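Local coordinates for protein STE5 (Saccharomyces cerevisiae, PDB 3FZE), which serves as a scaffold in yeast mating signalling, where its minimal scaffold domain cocatalyses phosphorylation of the MAP kinase Fus3 by Ste7, at residues D27-K32 / V59-Y64; A46-F51 / S70-I75; R53-F58 / N100-E105; L66-V71 / P95-N100. One frame throughout, in Å; residues are numbered along the deposited sequence. Where two conformers were deposited one is given.

How the contacts relate
All four contacts surround strand 55-60 and its neighbours in the central sheet of a vWA-like alpha/beta/alpha domain. Contacts 3 and 4 are close partners, with centres about 4 Å apart. They share Asn100, and they set helix 95-102 against strand 55-60 and strand 65-68, respectively. Contact 2 lies on the other face, where helix 35-50 packs; its centre is about 13 Å from that of contact 3. It shares Ser70 and Val71 with contact 4. Contact 1, at the far end of strand 55-60, is the most distant, about 22 Å from contact 2 and 17 Å from contact 4 between centres, though Asp60 still packs on Leu66 of contact 4.

Contact 1. Residues D27-K32 / V59-Y64; sequences DFTKLK and VDRNNY
A weak salt bridge between Asp27 and Arg61 ties two loops together at one end of the central sheet of this vWA-like domain. Asp27 follows strand 19-26, and Arg61 lies in the type I beta turn after the parallel strand 55-60. In metal-binding vWA domains the loop after the first strand carries a DxSxS motif; here the corresponding sequence probably runs Asp27, Thr29 and Leu31. Arg61 NH1 is 3.3 Å from Asp27 OD1. A second weak bond, from Arg61 NH1 to Asp27 OD2, is longer at 3.5 Å but straighter (168°). OD2 lies in the guanidinium plane at its edge, yet the carboxylate stands 82° to that plane. The extended Arg61 chain also brings CD alongside the carboxylate. OD1 has nearer partners in its own loop. Asp27 OD1 takes Thr29 OG1 at 2.6 Å, and it accepts from Thr29 N, which makes an Asx turn. With an alanine here, Arg61 would probably be left without its charge mate and the Thr29 hydroxyl would be likely to turn more freely. Asn62 N closes a second Asx turn on Asp60 OD1, and Tyr64 N reaches the same oxygen from the opposite face, at 3.0 Å.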
loop_
_atom_site.group_PDB
_atom_site.type_symbol
_atom_site.label_atom_id
_atom_site.label_comp_id
_atom_site.label_asym_id
_atom_site.label_seq_id
_atom_site.Cartn_x
_atom_site.Cartn_y
_atom_site.Cartn_z
ATOM N N ASP A 27 1.790 -11.550 -2.947
ATOM C CA ASP A 27 2.042 -12.954 -3.272
ATOM C C ASP A 27 1.164 -13.255 -4.479
ATOM O O ASP A 27 -0.062 -13.327 -4.370
ATOM C CB ASP A 27 1.665 -13.848 -2.085
ATOM C CG ASP A 27 1.848 -15.326 -2.376
ATOM O OD1 ASP A 27 1.912 -15.695 -3.566
ATOM O OD2 ASP A 27 1.916 -16.127 -1.412
ATOM N N PHE A 28 1.792 -13.385 -5.639
ATOM C CA PHE A 28 1.059 -13.518 -6.889
ATOM C C PHE A 28 0.354 -14.861 -7.029
ATOM O O PHE A 28 -0.619 -14.983 -7.775
ATOM C CB PHE A 28 1.994 -13.286 -8.075
ATOM C CG PHE A 28 2.550 -11.903 -8.136
ATOM C CD1 PHE A 28 1.835 -10.885 -8.753
ATOM C CD2 PHE A 28 3.780 -11.610 -7.571
ATOM C CE1 PHE A 28 2.344 -9.609 -8.816
ATOM C CE2 PHE A 28 4.288 -10.332 -7.624
ATOM C CZ PHE A 28 3.569 -9.334 -8.249
ATOM N N THR A 29 0.840 -15.860 -6.303
ATOM C CA THR A 29 0.274 -17.206 -6.385
ATOM C C THR A 29 -1.102 -17.291 -5.723
ATOM O O THR A 29 -1.881 -18.202 -6.008
ATOM C CB THR A 29 1.213 -18.262 -5.759
ATOM O OG1 THR A 29 1.222 -18.122 -4.333
ATOM C CG2 THR A 29 2.634 -18.115 -6.298
ATOM N N LYS A 30 -1.403 -16.336 -4.847
ATOM C CA LYS A 30 -2.689 -16.330 -4.158
ATOM C C LYS A 30 -3.785 -15.688 -5.003
ATOM O O LYS A 30 -4.968 -15.800 -4.682
ATOM C CB LYS A 30 -2.583 -15.622 -2.807
ATOM C CG LYS A 30 -1.666 -16.315 -1.820
ATOM C CD LYS A 30 -1.722 -15.659 -0.453
ATOM C CE LYS A 30 -0.963 -16.480 0.579
ATOM N NZ LYS A 30 -1.369 -16.116 1.967
ATOM N N LEU A 31 -3.389 -15.015 -6.080
ATOM C CA LEU A 31 -4.344 -14.341 -6.956
ATOM C C LEU A 31 -5.064 -15.337 -7.868
ATOM O O LEU A 31 -4.455 -15.948 -8.746
ATOM C CB LEU A 31 -3.644 -13.256 -7.777
ATOM C CG LEU A 31 -2.884 -12.241 -6.918
ATOM C CD1 LEU A 31 -2.184 -11.193 -7.776
ATOM C CD2 LEU A 31 -3.817 -11.594 -5.900
ATOM N N LYS A 32 -6.366 -15.491 -7.642
ATOM C CA LYS A 32 -7.175 -16.486 -8.342
ATOM C C LYS A 32 -7.770 -15.960 -9.645
ATOM O O LYS A 32 -8.388 -16.710 -10.400
ATOM C CB LYS A 32 -8.295 -16.997 -7.432
ATOM N N VAL A 59 6.472 -4.903 -2.851
ATOM C CA VAL A 59 7.321 -5.863 -2.142
ATOM C C VAL A 59 6.821 -7.271 -2.422
ATOM O O VAL A 59 5.613 -7.513 -2.428
ATOM C CB VAL A 59 7.286 -5.603 -0.627
ATOM C CG1 VAL A 59 8.198 -6.585 0.126
ATOM C CG2 VAL A 59 7.683 -4.161 -0.341
ATOM N N ASP A 60 7.735 -8.205 -2.664
ATOM C CA ASP A 60 7.317 -9.588 -2.898
ATOM C C ASP A 60 7.058 -10.356 -1.596
ATOM O O ASP A 60 7.247 -9.829 -0.499
ATOM C CB ASP A 60 8.239 -10.338 -3.888
ATOM C CG ASP A 60 9.580 -10.780 -3.286
ATOM O OD1 ASP A 60 9.748 -10.787 -2.053
ATOM O OD2 ASP A 60 10.470 -11.148 -4.085
ATOM N N ARG A 61 6.611 -11.598 -1.723
ATOM C CA ARG A 61 6.200 -12.360 -0.551
ATOM C C ARG A 61 7.354 -12.717 0.383
ATOM O O ARG A 61 7.124 -13.096 1.530
ATOM C CB ARG A 61 5.427 -13.612 -0.954
ATOM C CG ARG A 61 6.220 -14.625 -1.735
ATOM C CD ARG A 61 5.298 -15.744 -2.187
ATOM N NE ARG A 61 6.024 -16.822 -2.849
ATOM C CZ ARG A 61 5.456 -17.939 -3.294
ATOM N NH1 ARG A 61 4.151 -18.133 -3.145
ATOM N NH2 ARG A 61 6.196 -18.868 -3.884
ATOM N N ASN A 62 8.581 -12.580 -0.108
ATOM C CA ASN A 62 9.776 -12.800 0.714
ATOM C C ASN A 62 10.459 -11.510 1.156
ATOM O O ASN A 62 11.618 -11.523 1.586
ATOM C CB ASN A 62 10.753 -13.697 -0.034
ATOM C CG ASN A 62 10.190 -15.066 -0.248
ATOM O OD1 ASN A 62 9.773 -15.719 0.710
ATOM N ND2 ASN A 62 10.139 -15.507 -1.499
ATOM N N ASN A 63 9.720 -10.403 1.061
ATOM C CA ASN A 63 10.153 -9.096 1.567
ATOM C C ASN A 63 11.226 -8.394 0.733
ATOM O O ASN A 63 11.926 -7.503 1.220
ATOM C CB ASN A 63 10.577 -9.174 3.034
ATOM C CG ASN A 63 10.610 -7.810 3.689
ATOM O OD1 ASN A 63 9.670 -7.022 3.538
ATOM N ND2 ASN A 63 11.698 -7.512 4.403
ATOM N N TYR A 64 11.325 -8.774 -0.535
ATOM C CA TYR A 64 12.194 -8.071 -1.478
ATOM C C TYR A 64 11.488 -6.935 -2.202
ATOM O O TYR A 64 10.366 -7.086 -2.698
ATOM C CB TYR A 64 12.776 -9.032 -2.513
ATOM C CG TYR A 64 13.731 -10.010 -1.897
ATOM C CD1 TYR A 64 15.047 -9.645 -1.622
ATOM C CD2 TYR A 64 13.309 -11.283 -1.548
ATOM C CE1 TYR A 64 15.927 -10.532 -1.037
ATOM C CE2 TYR A 64 14.188 -12.187 -0.963
ATOM C CZ TYR A 64 15.496 -11.803 -0.713
ATOM O OH TYR A 64 16.375 -12.697 -0.129
#

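Contact 2. Residues A46-F51 / S70-I75; sequences ALTIKF and SVLHKI
The end of helix 35-50 meets the short helix 71-74 here, through Thr48, Val71 and Leu72. Helix 35-50 is the connection of a beta-alpha-beta crossover in the vWA-like fold, joining the parallel strands 19-26 and 55-60. The contact is apolar, with no hydrogen bond across it. The Thr48 methyl CG2 meets Val71 CG1 at 3.5 Å. Leu72 reaches in from beside it and places CD2 3.7 Å from Thr48 CB. The two residues thus hold the threonine from adjacent positions of one short helix. Thr48 OG1 sits between its backbone N and carbonyl carbon (chi1 64°), which puts the methyl beside the backbone N and facing Val71. The hydroxyl does not bond across the contact; its hydrogen-bond partner is Lys45 O, within the same helix. Val71 is buried, and its side chain also reaches Leu44 of helix 35-50 and Phe56 of strand 55-60, so the short helix is seated on the sheet as well. Leu72 lies at the exposed margin, where its methyl CD2 is 3.8 Å from both Thr48 CG2 and Thr48 OG1.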
loop_
_atom_site.group_PDB
_atom_site.type_symbol
_atom_site.label_atom_id
_atom_site.label_comp_id
_atom_site.label_asym_id
_atom_site.label_seq_id
_atom_site.Cartn_x
_atom_site.Cartn_y
_atom_site.Cartn_z
ATOM N N ALA A 46 -5.827 6.411 -10.065
ATOM C CA ALA A 46 -6.895 7.275 -9.570
ATOM C C ALA A 46 -6.412 8.197 -8.453
ATOM O O ALA A 46 -6.741 9.387 -8.427
ATOM C CB ALA A 46 -8.078 6.441 -9.101
ATOM N N LEU A 47 -5.602 7.646 -7.556
ATOM C CA LEU A 47 -5.124 8.391 -6.392
ATOM C C LEU A 47 -4.248 9.576 -6.782
ATOM O O LEU A 47 -4.202 10.564 -6.061
ATOM C CB LEU A 47 -4.390 7.454 -5.426
ATOM C CG LEU A 47 -5.324 6.562 -4.606
ATOM C CD1 LEU A 47 -4.581 5.376 -3.996
ATOM C CD2 LEU A 47 -6.004 7.417 -3.522
ATOM N N THR A 48 -3.578 9.493 -7.928
ATOM C CA THR A 48 -2.772 10.632 -8.383
ATOM C C THR A 48 -3.601 11.854 -8.782
ATOM O O THR A 48 -3.061 12.950 -8.862
ATOM C CB THR A 48 -1.822 10.290 -9.549
ATOM O OG1 THR A 48 -2.587 9.925 -10.707
ATOM C CG2 THR A 48 -0.852 9.177 -9.162
ATOM N N ILE A 49 -4.898 11.675 -9.033
ATOM C CA ILE A 49 -5.771 12.819 -9.304
ATOM C C ILE A 49 -5.765 13.757 -8.092
ATOM O O ILE A 49 -5.772 14.980 -8.238
ATOM C CB ILE A 49 -7.221 12.373 -9.596
ATOM C CG1 ILE A 49 -7.281 11.572 -10.902
ATOM C CG2 ILE A 49 -8.173 13.570 -9.634
ATOM C CD1 ILE A 49 -8.599 10.858 -11.094
ATOM N N LYS A 50 -5.725 13.166 -6.900
ATOM C CA LYS A 50 -5.684 13.930 -5.649
ATOM C C LYS A 50 -4.262 14.198 -5.145
ATOM O O LYS A 50 -3.981 15.267 -4.586
ATOM C CB LYS A 50 -6.481 13.215 -4.556
ATOM C CG LYS A 50 -6.543 14.010 -3.255
ATOM C CD LYS A 50 -7.648 13.527 -2.328
ATOM C CE LYS A 50 -7.628 14.279 -0.998
ATOM N NZ LYS A 50 -8.247 15.631 -1.108
ATOM N N PHE A 51 -3.386 13.219 -5.340
ATOM C CA PHE A 51 -2.023 13.249 -4.816
ATOM C C PHE A 51 -1.021 13.116 -5.958
ATOM O O PHE A 51 -0.584 12.017 -6.271
ATOM C CB PHE A 51 -1.813 12.082 -3.829
ATOM C CG PHE A 51 -2.736 12.119 -2.635
ATOM C CD1 PHE A 51 -2.577 13.083 -1.648
ATOM C CD2 PHE A 51 -3.758 11.192 -2.496
ATOM C CE1 PHE A 51 -3.421 13.124 -0.544
ATOM C CE2 PHE A 51 -4.602 11.218 -1.384
ATOM C CZ PHE A 51 -4.437 12.182 -0.414
ATOM N N SER A 70 7.788 7.394 -7.407
ATOM C CA SER A 70 6.631 8.221 -7.745
ATOM C C SER A 70 5.686 7.490 -8.684
ATOM O O SER A 70 6.089 7.033 -9.750
ATOM C CB SER A 70 7.084 9.529 -8.401
ATOM O OG SER A 70 6.043 10.108 -9.171
ATOM N N VAL A 71 4.418 7.389 -8.292
ATOM C CA VAL A 71 3.432 6.726 -9.123
ATOM C C VAL A 71 3.365 7.333 -10.533
ATOM O O VAL A 71 3.348 6.613 -11.531
ATOM C CB VAL A 71 2.038 6.708 -8.451
ATOM C CG1 VAL A 71 0.990 6.188 -9.409
ATOM C CG2 VAL A 71 2.070 5.828 -7.209
ATOM N N LEU A 72 3.340 8.658 -10.621
ATOM C CA LEU A 72 3.325 9.303 -11.929
ATOM C C LEU A 72 4.535 8.916 -12.784
ATOM O O LEU A 72 4.435 8.833 -14.006
ATOM C CB LEU A 72 3.270 10.825 -11.774
ATOM C CG LEU A 72 1.952 11.396 -11.246
ATOM C CD1 LEU A 72 2.039 12.928 -11.196
ATOM C CD2 LEU A 72 0.796 10.932 -12.119
ATOM N N HIS A 73 5.667 8.680 -12.132
ATOM C CA HIS A 73 6.908 8.358 -12.829
ATOM C C HIS A 73 6.969 6.912 -13.337
ATOM O O HIS A 73 7.373 6.663 -14.478
ATOM C CB HIS A 73 8.102 8.651 -11.921
ATOM C CG HIS A 73 9.427 8.312 -12.534
ATOM N ND1 HIS A 73 10.464 7.775 -11.807
ATOM C CD2 HIS A 73 9.876 8.432 -13.805
ATOM C CE1 HIS A 73 11.504 7.587 -12.603
ATOM N NE2 HIS A 73 11.174 7.977 -13.818
ATOM N N LYS A 74 6.546 5.967 -12.508
ATOM C CA LYS A 74 6.793 4.563 -12.814
ATOM C C LYS A 74 5.575 3.749 -13.248
ATOM O O LYS A 74 5.716 2.766 -13.972
ATOM C CB LYS A 74 7.514 3.895 -11.644
ATOM C CG LYS A 74 8.932 4.426 -11.462
ATOM C CD LYS A 74 9.710 3.668 -10.417
ATOM C CE LYS A 74 11.181 4.054 -10.458
ATOM N NZ LYS A 74 11.981 3.337 -9.418
ATOM N N ILE A 75 4.387 4.147 -12.812
ATOM C CA ILE A 75 3.184 3.380 -13.138
ATOM C C ILE A 75 2.590 3.849 -14.457
ATOM O O ILE A 75 1.650 4.654 -14.502
ATOM C CB ILE A 75 2.144 3.353 -11.991
ATOM C CG1 ILE A 75 2.815 3.015 -10.659
ATOM C CG2 ILE A 75 1.014 2.375 -12.307
ATOM C CD1 ILE A 75 3.610 1.717 -10.651
#

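Contact 3. Residues R53-F58 / N100-E105; sequences RLQFCF and NTLYPE
The Gln55 amide and the Tyr103 ring are turned 60° apart and do not stack. The ring comes in by its hydroxyl end, with Tyr103 OH 3.6 Å from Gln55 CG, an aliphatic carbon. The amide has Arg53 O in its own plane: Gln55 NE2 gives it a nearly straight hydrogen bond of 3.0 Å. Seen from Arg53 the donor lies above the carbonyl plane. The same oxygen also takes a bond from Asn19 ND2. The Gln55 chain is bent at chi2 (-71°), and the turn of the amide about chi3 (-61°) points NE2 at Arg53 and OE1 at Leu102. Gln55 OE1 meets the methyl Leu102 CD2 at 3.3 Å. The other methyl, Leu102 CD1, lies 4.0 Å from Gln55 CB. Gln55 and Leu102 come from opposite directions, one from strand 55-60 and the other from the last turn of helix 95-102. This is how the helix end is laid on one face of the sheet in the alpha/beta/alpha domain. With no hydrogen bond across it, the contact rests on van der Waals touch, and the bond to Arg53 O probably helps to hold the rotation of the amide.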
loop_
_atom_site.group_PDB
_atom_site.type_symbol
_atom_site.label_atom_id
_atom_site.label_comp_id
_atom_site.label_asym_id
_atom_site.label_seq_id
_atom_site.Cartn_x
_atom_site.Cartn_y
_atom_site.Cartn_z
ATOM N N ARG A 53 2.032 13.783 -6.093
ATOM C CA ARG A 53 3.316 13.270 -5.614
ATOM C C ARG A 53 3.185 11.899 -4.939
ATOM O O ARG A 53 4.059 11.468 -4.187
ATOM C CB ARG A 53 3.975 14.297 -4.691
ATOM C CG ARG A 53 4.161 15.643 -5.403
ATOM C CD ARG A 53 4.718 16.715 -4.494
ATOM N NE ARG A 53 3.723 17.084 -3.507
ATOM C CZ ARG A 53 3.714 16.641 -2.260
ATOM N NH1 ARG A 53 4.679 15.832 -1.846
ATOM N NH2 ARG A 53 2.746 17.013 -1.433
ATOM N N LEU A 54 2.088 11.211 -5.222
ATOM C CA LEU A 54 1.869 9.862 -4.695
ATOM C C LEU A 54 3.110 8.969 -4.810
ATOM O O LEU A 54 3.682 8.839 -5.891
ATOM C CB LEU A 54 0.722 9.194 -5.452
ATOM C CG LEU A 54 0.221 7.866 -4.903
ATOM C CD1 LEU A 54 -0.301 8.001 -3.473
ATOM C CD2 LEU A 54 -0.854 7.305 -5.836
ATOM N N GLN A 55 3.495 8.340 -3.696
ATOM C CA GLN A 55 4.627 7.411 -3.655
ATOM C C GLN A 55 4.129 5.988 -3.473
ATOM O O GLN A 55 3.064 5.764 -2.894
ATOM C CB GLN A 55 5.556 7.748 -2.488
ATOM C CG GLN A 55 6.073 9.177 -2.516
ATOM C CD GLN A 55 7.059 9.372 -3.639
ATOM O OE1 GLN A 55 8.102 8.718 -3.683
ATOM N NE2 GLN A 55 6.735 10.259 -4.567
ATOM N N PHE A 56 4.906 5.024 -3.959
ATOM C CA PHE A 56 4.538 3.627 -3.821
ATOM C C PHE A 56 5.781 2.786 -3.589
ATOM O O PHE A 56 6.904 3.217 -3.844
ATOM C CB PHE A 56 3.841 3.110 -5.078
ATOM C CG PHE A 56 4.781 2.853 -6.226
ATOM C CD1 PHE A 56 5.259 1.573 -6.471
ATOM C CD2 PHE A 56 5.222 3.898 -7.024
ATOM C CE1 PHE A 56 6.146 1.331 -7.518
ATOM C CE2 PHE A 56 6.109 3.675 -8.071
ATOM C CZ PHE A 56 6.572 2.391 -8.315
ATOM N N CYS A 57 5.551 1.579 -3.104
ATOM C CA CYS A 57 6.587 0.568 -3.040
ATOM C C CYS A 57 5.915 -0.790 -3.161
ATOM O O CYS A 57 4.954 -1.065 -2.459
ATOM C CB CYS A 57 7.333 0.672 -1.714
ATOM S SG CYS A 57 8.713 -0.486 -1.573
ATOM N N PHE A 58 6.410 -1.613 -4.082
ATOM C CA PHE A 58 5.951 -2.987 -4.240
ATOM C C PHE A 58 6.965 -3.936 -3.621
ATOM O O PHE A 58 8.166 -3.792 -3.845
ATOM C CB PHE A 58 5.789 -3.333 -5.721
ATOM C CG PHE A 58 4.536 -2.791 -6.340
ATOM C CD1 PHE A 58 3.304 -3.368 -6.065
ATOM C CD2 PHE A 58 4.594 -1.730 -7.223
ATOM C CE1 PHE A 58 2.139 -2.870 -6.649
ATOM C CE2 PHE A 58 3.436 -1.229 -7.817
ATOM C CZ PHE A 58 2.214 -1.796 -7.515
ATOM N N ASN A 100 14.531 6.399 4.068
ATOM C CA ASN A 100 15.844 6.857 3.603
ATOM C C ASN A 100 15.932 6.978 2.078
ATOM O O ASN A 100 16.607 7.870 1.546
ATOM C CB ASN A 100 16.952 5.942 4.134
ATOM C CG ASN A 100 17.226 6.163 5.615
ATOM O OD1 ASN A 100 16.960 7.240 6.151
ATOM N ND2 ASN A 100 17.748 5.141 6.281
ATOM N N THR A 101 15.226 6.094 1.387
ATOM C CA THR A 101 15.228 6.074 -0.067
ATOM C C THR A 101 14.309 7.143 -0.651
ATOM O O THR A 101 14.719 7.879 -1.540
ATOM C CB THR A 101 14.817 4.694 -0.616
ATOM O OG1 THR A 101 15.747 3.702 -0.162
ATOM C CG2 THR A 101 14.815 4.717 -2.135
ATOM N N LEU A 102 13.078 7.232 -0.147
ATOM C CA LEU A 102 12.119 8.222 -0.645
ATOM C C LEU A 102 12.398 9.623 -0.115
ATOM O O LEU A 102 12.132 10.615 -0.799
ATOM C CB LEU A 102 10.679 7.843 -0.281
ATOM C CG LEU A 102 10.090 6.532 -0.820
ATOM C CD1 LEU A 102 8.654 6.364 -0.367
ATOM C CD2 LEU A 102 10.183 6.471 -2.327
ATOM N N TYR A 103 12.920 9.702 1.106
ATOM C CA TYR A 103 13.120 10.990 1.789
ATOM C C TYR A 103 14.505 11.136 2.427
ATOM O O TYR A 103 14.636 11.255 3.648
ATOM C CB TYR A 103 12.018 11.232 2.830
ATOM C CG TYR A 103 10.635 11.157 2.228
ATOM C CD1 TYR A 103 10.100 12.240 1.543
ATOM C CD2 TYR A 103 9.881 9.994 2.313
ATOM C CE1 TYR A 103 8.841 12.174 0.972
ATOM C CE2 TYR A 103 8.611 9.922 1.744
ATOM C CZ TYR A 103 8.103 11.004 1.074
ATOM O OH TYR A 103 6.844 10.941 0.507
ATOM N N PRO A 104 15.550 11.141 1.595
ATOM C CA PRO A 104 16.937 11.268 2.060
ATOM C C PRO A 104 17.188 12.549 2.855
ATOM O O PRO A 104 18.080 12.586 3.704
ATOM C CB PRO A 104 17.742 11.267 0.748
ATOM C CG PRO A 104 16.715 11.608 -0.323
ATOM C CD PRO A 104 15.494 10.894 0.145
ATOM N N GLU A 105 16.420 13.597 2.582
ATOM C CA GLU A 105 16.579 14.846 3.317
ATOM C C GLU A 105 15.445 15.039 4.318
ATOM O O GLU A 105 15.151 16.160 4.724
ATOM C CB GLU A 105 16.673 16.038 2.360
ATOM C CG GLU A 105 17.740 15.892 1.279
ATOM C CD GLU A 105 19.131 15.669 1.846
ATOM O OE1 GLU A 105 19.402 16.132 2.973
ATOM O OE2 GLU A 105 19.959 15.031 1.160
#

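Contact 4. Residues L66-V71 / P95-N100; sequences LDYGSV and PIWLKN
Asp67 OD1 is gripped by two groups on the side of the Tyr68 ring away from Trp97. One is Tyr68 N, in a weak bond of 2.9 Å to Asp67 OD1. The other is Lys74 NZ, in a salt bridge. Lys74 NZ also bonds to Tyr68 O and makes a cation-pi contact with the Tyr68 ring. On the opposite ring face comes Trp97. The two rings form a T-shaped, edge-to-face pair, with the six-membered ring of Trp97 pointing its edge at the tyrosine. Their planes stand at 89°, and their centroids are 5.2 Å apart. Trp97 CH2 does the touching, at 3.6 Å from Tyr68 CD2, so it sits toward the rim of the ring. The indole reaches that far because its CG is anti to the backbone N (chi1 172°), which swings it out from the helix toward the strand. With a serine here, the Trp97 edge would probably lose the face it rests on and Lys74 its aromatic partner, leaving the indole freer to turn. After Tyr68 the chain turns a corner at Gly69, where a CB would press on the carbonyl O of Tyr68. The arrangement is that of a helix laid over the edge strand of a mixed sheet, one outer layer of the vWA-like alpha/beta/alpha sandwich.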
loop_
_atom_site.group_PDB
_atom_site.type_symbol
_atom_site.label_atom_id
_atom_site.label_comp_id
_atom_site.label_asym_id
_atom_site.label_seq_id
_atom_site.Cartn_x
_atom_site.Cartn_y
_atom_site.Cartn_z
ATOM N N LEU A 66 10.540 -4.659 -5.093
ATOM C CA LEU A 66 10.432 -4.865 -6.530
ATOM C C LEU A 66 10.521 -3.561 -7.312
ATOM O O LEU A 66 11.146 -3.498 -8.370
ATOM C CB LEU A 66 9.133 -5.599 -6.869
ATOM C CG LEU A 66 8.942 -6.947 -6.165
ATOM C CD1 LEU A 66 7.648 -7.602 -6.617
ATOM C CD2 LEU A 66 10.124 -7.876 -6.428
ATOM N N ASP A 67 9.900 -2.513 -6.788
ATOM C CA ASP A 67 9.995 -1.209 -7.410
ATOM C C ASP A 67 9.397 -0.221 -6.430
ATOM O O ASP A 67 8.742 -0.618 -5.462
ATOM C CB ASP A 67 9.249 -1.165 -8.739
ATOM C CG ASP A 67 9.661 0.009 -9.595
ATOM O OD1 ASP A 67 10.728 0.605 -9.318
ATOM O OD2 ASP A 67 8.912 0.337 -10.538
ATOM N N TYR A 68 9.664 1.055 -6.651
ATOM C CA TYR A 68 9.255 2.080 -5.698
ATOM C C TYR A 68 9.445 3.439 -6.329
ATOM O O TYR A 68 10.115 3.570 -7.348
ATOM C CB TYR A 68 10.116 2.012 -4.434
ATOM C CG TYR A 68 11.564 2.262 -4.724
ATOM C CD1 TYR A 68 12.064 3.553 -4.800
ATOM C CD2 TYR A 68 12.431 1.201 -4.965
ATOM C CE1 TYR A 68 13.391 3.783 -5.092
ATOM C CE2 TYR A 68 13.750 1.421 -5.254
ATOM C CZ TYR A 68 14.228 2.711 -5.314
ATOM O OH TYR A 68 15.558 2.912 -5.607
ATOM N N GLY A 69 8.865 4.456 -5.702
ATOM C CA GLY A 69 9.084 5.813 -6.138
ATOM C C GLY A 69 7.782 6.532 -6.393
ATOM O O GLY A 69 6.787 6.298 -5.706
ATOM N N SER A 70 7.788 7.394 -7.407
ATOM C CA SER A 70 6.631 8.221 -7.745
ATOM C C SER A 70 5.686 7.490 -8.684
ATOM O O SER A 70 6.089 7.033 -9.750
ATOM C CB SER A 70 7.084 9.529 -8.401
ATOM O OG SER A 70 6.043 10.108 -9.171
ATOM N N VAL A 71 4.418 7.389 -8.292
ATOM C CA VAL A 71 3.432 6.726 -9.123
ATOM C C VAL A 71 3.365 7.333 -10.533
ATOM O O VAL A 71 3.348 6.613 -11.531
ATOM C CB VAL A 71 2.038 6.708 -8.451
ATOM C CG1 VAL A 71 0.990 6.188 -9.409
ATOM C CG2 VAL A 71 2.070 5.828 -7.209
ATOM N N PRO A 95 10.670 -0.224 6.674
ATOM C CA PRO A 95 10.183 1.157 6.648
ATOM C C PRO A 95 11.331 2.169 6.645
ATOM O O PRO A 95 11.277 3.133 5.881
ATOM C CB PRO A 95 9.357 1.258 7.931
ATOM C CG PRO A 95 8.850 -0.138 8.137
ATOM C CD PRO A 95 9.984 -1.040 7.693
ATOM N N ILE A 96 12.356 1.957 7.470
ATOM C CA ILE A 96 13.484 2.883 7.478
ATOM C C ILE A 96 14.201 2.909 6.129
ATOM O O ILE A 96 14.593 3.974 5.656
ATOM C CB ILE A 96 14.499 2.598 8.618
ATOM C CG1 ILE A 96 15.568 3.694 8.648
ATOM C CG2 ILE A 96 15.155 1.244 8.445
ATOM C CD1 ILE A 96 14.999 5.089 8.733
ATOM N N TRP A 97 14.365 1.746 5.497
ATOM C CA TRP A 97 14.938 1.724 4.159
ATOM C C TRP A 97 14.105 2.613 3.236
ATOM O O TRP A 97 14.644 3.419 2.479
ATOM C CB TRP A 97 15.009 0.306 3.572
ATOM C CG TRP A 97 15.428 0.345 2.136
ATOM C CD1 TRP A 97 16.706 0.358 1.653
ATOM C CD2 TRP A 97 14.564 0.429 0.994
ATOM N NE1 TRP A 97 16.690 0.435 0.279
ATOM C CE2 TRP A 97 15.392 0.479 -0.149
ATOM C CE3 TRP A 97 13.177 0.464 0.826
ATOM C CZ2 TRP A 97 14.875 0.558 -1.443
ATOM C CZ3 TRP A 97 12.662 0.543 -0.464
ATOM C CH2 TRP A 97 13.514 0.597 -1.579
ATOM N N LEU A 98 12.787 2.457 3.303
ATOM C CA LEU A 98 11.898 3.232 2.446
ATOM C C LEU A 98 12.006 4.733 2.729
ATOM O O LEU A 98 12.089 5.535 1.797
ATOM C CB LEU A 98 10.450 2.752 2.576
ATOM C CG LEU A 98 9.448 3.370 1.593
ATOM C CD1 LEU A 98 9.744 2.947 0.142
ATOM C CD2 LEU A 98 8.014 3.009 1.996
ATOM N N LYS A 99 12.004 5.116 4.004
ATOM C CA LYS A 99 12.120 6.531 4.343
ATOM C C LYS A 99 13.435 7.114 3.838
ATOM O O LYS A 99 13.456 8.191 3.245
ATOM C CB LYS A 99 11.970 6.761 5.851
ATOM C CG LYS A 99 12.094 8.220 6.272
ATOM C CD LYS A 99 13.517 8.578 6.689
ATOM C CE LYS A 99 13.628 10.048 7.079
ATOM N NZ LYS A 99 14.817 10.303 7.955
ATOM N N ASN A 100 14.531 6.399 4.068
ATOM C CA ASN A 100 15.844 6.857 3.603
ATOM C C ASN A 100 15.932 6.978 2.078
ATOM O O ASN A 100 16.607 7.870 1.546
ATOM C CB ASN A 100 16.952 5.942 4.134
ATOM C CG ASN A 100 17.226 6.163 5.615
ATOM O OD1 ASN A 100 16.960 7.240 6.151
ATOM N ND2 ASN A 100 17.748 5.141 6.281
#